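Local coordinates for putative 2OG-Fe(II) oxygenase family protein (Caulobacter crescentus CB15, PDB 3OOX), which probably acts as an iron- and 2-oxoglutarate-dependent oxygenase, perhaps forming ethylene from 2-oxoglutarate, at residues 47-58 / 124-134. Numbering follows the deposited sequence.
Sequences RIDAAVDSAKAF and IPAFKHDVSWL. With EDO (1,2-ethanediol), chain L.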
# COMPACT_ATOMS: atom_id res chain seq x y z
N ARG A 47 9.32 13.88 -10.32
CA ARG A 47 7.90 13.69 -10.52
C ARG A 47 7.24 13.09 -9.27
O ARG A 47 6.09 13.43 -8.96
CB ARG A 47 7.62 12.86 -11.76
CG ARG A 47 8.13 13.54 -13.04
CD ARG A 47 7.68 12.80 -14.29
NE ARG A 47 6.29 13.11 -14.62
CZ ARG A 47 5.73 12.88 -15.80
NH1 ARG A 47 6.42 12.31 -16.78
NH2 ARG A 47 4.46 13.20 -16.00
N ILE A 48 7.97 12.25 -8.52
CA ILE A 48 7.48 11.81 -7.19
C ILE A 48 7.29 13.08 -6.35
O ILE A 48 6.20 13.32 -5.79
CB ILE A 48 8.46 10.86 -6.44
CG1 ILE A 48 8.55 9.48 -7.11
CG2 ILE A 48 8.05 10.68 -4.94
CD1 ILE A 48 9.66 8.62 -6.54
N ASP A 49 8.33 13.93 -6.32
CA ASP A 49 8.30 15.13 -5.48
C ASP A 49 7.19 16.10 -5.88
O ASP A 49 6.57 16.75 -5.01
CB ASP A 49 9.67 15.85 -5.49
CG ASP A 49 10.75 15.08 -4.76
OD1 ASP A 49 10.48 14.03 -4.14
OD2 ASP A 49 11.91 15.55 -4.82
N ALA A 50 6.91 16.20 -7.18
CA ALA A 50 5.79 17.01 -7.68
C ALA A 50 4.44 16.48 -7.18
O ALA A 50 3.56 17.26 -6.82
CB ALA A 50 5.79 17.06 -9.18
N ALA A 51 4.27 15.16 -7.18
CA ALA A 51 3.04 14.58 -6.64
C ALA A 51 2.92 14.91 -5.16
O ALA A 51 1.84 15.33 -4.70
CB ALA A 51 2.99 13.09 -6.87
N VAL A 52 4.02 14.78 -4.42
CA VAL A 52 4.01 15.07 -2.98
C VAL A 52 3.71 16.55 -2.75
O VAL A 52 2.93 16.91 -1.87
CB VAL A 52 5.31 14.61 -2.29
CG1 VAL A 52 5.34 15.07 -0.83
CG2 VAL A 52 5.48 13.08 -2.38
N ASP A 53 4.29 17.42 -3.57
CA ASP A 53 4.02 18.84 -3.45
C ASP A 53 2.55 19.17 -3.72
O ASP A 53 1.99 20.04 -3.02
CB ASP A 53 4.91 19.65 -4.41
CG ASP A 53 6.35 19.76 -3.93
OD1 ASP A 53 6.63 19.58 -2.72
OD2 ASP A 53 7.23 20.05 -4.78
N SER A 54 1.94 18.52 -4.71
CA SER A 54 0.51 18.70 -4.95
C SER A 54 -0.35 18.21 -3.76
O SER A 54 -1.36 18.86 -3.41
CB SER A 54 0.06 18.03 -6.24
OG SER A 54 0.43 18.83 -7.35
N ALA A 55 0.04 17.08 -3.18
CA ALA A 55 -0.63 16.60 -1.97
C ALA A 55 -0.54 17.63 -0.85
O ALA A 55 -1.56 17.99 -0.21
CB ALA A 55 -0.03 15.24 -1.50
N LYS A 56 0.69 18.11 -0.58
CA LYS A 56 0.91 19.12 0.46
C LYS A 56 0.07 20.37 0.20
O LYS A 56 -0.52 20.95 1.11
CB LYS A 56 2.39 19.48 0.58
CG LYS A 56 3.32 18.37 1.06
CD LYS A 56 4.78 18.79 1.03
CE LYS A 56 5.66 17.76 1.74
NZ LYS A 56 7.12 18.08 1.57
N ALA A 57 0.01 20.79 -1.06
CA ALA A 57 -0.76 21.96 -1.44
C ALA A 57 -2.25 21.74 -1.22
O ALA A 57 -2.95 22.61 -0.69
CB ALA A 57 -0.48 22.33 -2.92
N PHE A 58 -2.73 20.55 -1.58
CA PHE A 58 -4.14 20.23 -1.34
C PHE A 58 -4.50 20.32 0.16
O PHE A 58 -5.50 20.93 0.55
CB PHE A 58 -4.54 18.85 -1.87
CG PHE A 58 -5.92 18.47 -1.41
CD1 PHE A 58 -7.03 19.00 -2.03
CD2 PHE A 58 -6.10 17.66 -0.30
CE1 PHE A 58 -8.30 18.72 -1.60
CE2 PHE A 58 -7.39 17.41 0.16
CZ PHE A 58 -8.48 17.93 -0.48
N ILE A 124 -6.08 23.04 -7.09
CA ILE A 124 -4.68 22.65 -7.26
C ILE A 124 -4.59 22.15 -8.70
O ILE A 124 -4.77 20.96 -8.98
CB ILE A 124 -4.24 21.52 -6.27
CG1 ILE A 124 -4.65 21.84 -4.82
CG2 ILE A 124 -2.71 21.24 -6.40
CD1 ILE A 124 -4.18 23.18 -4.30
N PRO A 125 -4.36 23.09 -9.64
CA PRO A 125 -4.42 22.72 -11.04
C PRO A 125 -3.54 21.55 -11.48
O PRO A 125 -3.97 20.78 -12.34
CB PRO A 125 -3.99 24.02 -11.75
CG PRO A 125 -4.39 25.10 -10.81
CD PRO A 125 -4.18 24.54 -9.45
N ALA A 126 -2.35 21.40 -10.91
CA ALA A 126 -1.42 20.34 -11.31
C ALA A 126 -1.69 18.99 -10.63
O ALA A 126 -1.08 18.00 -10.96
CB ALA A 126 0.01 20.77 -11.05
N PHE A 127 -2.64 18.96 -9.71
CA PHE A 127 -2.87 17.75 -8.88
C PHE A 127 -3.24 16.53 -9.73
O PHE A 127 -2.62 15.47 -9.59
CB PHE A 127 -3.98 18.05 -7.87
CG PHE A 127 -4.28 16.96 -6.88
CD1 PHE A 127 -5.02 15.87 -7.25
CD2 PHE A 127 -3.92 17.11 -5.55
CE1 PHE A 127 -5.39 14.88 -6.30
CE2 PHE A 127 -4.28 16.13 -4.60
CZ PHE A 127 -5.00 15.03 -4.98
N LYS A 128 -4.24 16.65 -10.62
CA LYS A 128 -4.67 15.49 -11.40
C LYS A 128 -3.48 14.90 -12.15
O LYS A 128 -3.23 13.70 -12.10
CB LYS A 128 -5.84 15.78 -12.36
CG LYS A 128 -6.24 14.58 -13.22
CD LYS A 128 -7.49 14.83 -14.05
CE LYS A 128 -7.74 13.69 -15.03
NZ LYS A 128 -8.99 13.84 -15.82
N HIS A 129 -2.73 15.76 -12.84
CA HIS A 129 -1.58 15.26 -13.59
C HIS A 129 -0.48 14.63 -12.70
O HIS A 129 -0.03 13.49 -12.96
CB HIS A 129 -1.01 16.39 -14.48
CG HIS A 129 0.30 16.05 -15.13
ND1 HIS A 129 1.51 16.23 -14.50
CD2 HIS A 129 0.58 15.51 -16.34
CE1 HIS A 129 2.48 15.84 -15.31
NE2 HIS A 129 1.94 15.39 -16.43
N ASP A 130 -0.08 15.35 -11.66
CA ASP A 130 1.07 14.94 -10.87
C ASP A 130 0.70 13.67 -10.07
O ASP A 130 1.48 12.74 -9.99
CB ASP A 130 1.51 16.02 -9.88
CG ASP A 130 2.07 17.27 -10.55
OD1 ASP A 130 2.26 17.27 -11.78
OD2 ASP A 130 2.31 18.25 -9.80
N VAL A 131 -0.48 13.66 -9.48
CA VAL A 131 -0.88 12.54 -8.62
C VAL A 131 -1.19 11.30 -9.50
O VAL A 131 -0.91 10.15 -9.11
CB VAL A 131 -2.06 12.95 -7.72
CG1 VAL A 131 -2.61 11.76 -6.90
CG2 VAL A 131 -1.67 14.04 -6.76
N SER A 132 -1.80 11.51 -10.67
CA SER A 132 -2.07 10.38 -11.58
C SER A 132 -0.77 9.74 -12.04
O SER A 132 -0.68 8.52 -12.14
CB SER A 132 -2.93 10.80 -12.79
OG SER A 132 -4.24 11.19 -12.43
N TRP A 133 0.26 10.56 -12.31
CA TRP A 133 1.57 10.01 -12.68
C TRP A 133 2.08 9.07 -11.58
O TRP A 133 2.61 8.00 -11.85
CB TRP A 133 2.60 11.11 -12.94
CG TRP A 133 3.97 10.55 -13.25
CD1 TRP A 133 4.47 10.23 -14.50
CD2 TRP A 133 5.00 10.18 -12.31
NE1 TRP A 133 5.74 9.72 -14.39
CE2 TRP A 133 6.09 9.66 -13.06
CE3 TRP A 133 5.12 10.24 -10.91
CZ2 TRP A 133 7.27 9.21 -12.46
CZ3 TRP A 133 6.30 9.78 -10.32
CH2 TRP A 133 7.35 9.27 -11.10
N LEU A 134 1.91 9.49 -10.32
CA LEU A 134 2.43 8.69 -9.22
C LEU A 134 1.68 7.36 -9.07
O LEU A 134 2.30 6.31 -8.82
CB LEU A 134 2.41 9.50 -7.91
CG LEU A 134 3.06 8.81 -6.68
CD1 LEU A 134 4.52 8.47 -6.87
CD2 LEU A 134 2.89 9.66 -5.40
C1 EDO L . -7.87 19.44 -12.13
O1 EDO L . -9.00 18.58 -12.36
C2 EDO L . -7.55 19.46 -10.65
O2 EDO L . -6.29 18.82 -10.40
O HOH W 1 4.04 13.78 -10.67
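Arg47, in the conformer given here, reaches across one face of the Trp133 indole. Its CB sits over the six-membered ring in a CH-pi contact, 3.5 Å from the ring centroid. CD passes above CE2 and NE1. NE lies 3.4 Å from Trp133 CD1. A bend at chi3 lays the guanidinium flat on the five-membered ring, with planes 16° apart and CZ 3.2 Å from Trp133 CD1. Beyond the indole, NH2 comes to 3.4 Å from His129 NE2. With an alanine in place of Trp133 the arginine has no indole beneath it, and its guanidinium would probably be set free to turn. The contact joins helices 45-59 and 127-152; the axes of the two short segments approach to 8.0 Å, with their directions 128° apart. Both helices pack on the main sheet of the double-stranded beta-helix (jelly-roll) fold of 2-oxoglutarate oxygenases; Leu134 also touches Leu171 of strand 170-176. Ala51 lets the backbones come close: its CA is 4.7 Å from Asp130 CA. Its methyl also meets Leu134 CD2. One water donates to both Arg47 O and Asp130 O. Ser54 OG is 3.1 Å from Asp130 OD2, while OD1 accepts a nearly straight bond (169°) from His129 ND1 through its anti lone pair. At the other end, Ile124 CD1 meets Ala57 CB, and Phe127 CE2 lies 3.9 Å from Phe58 CB.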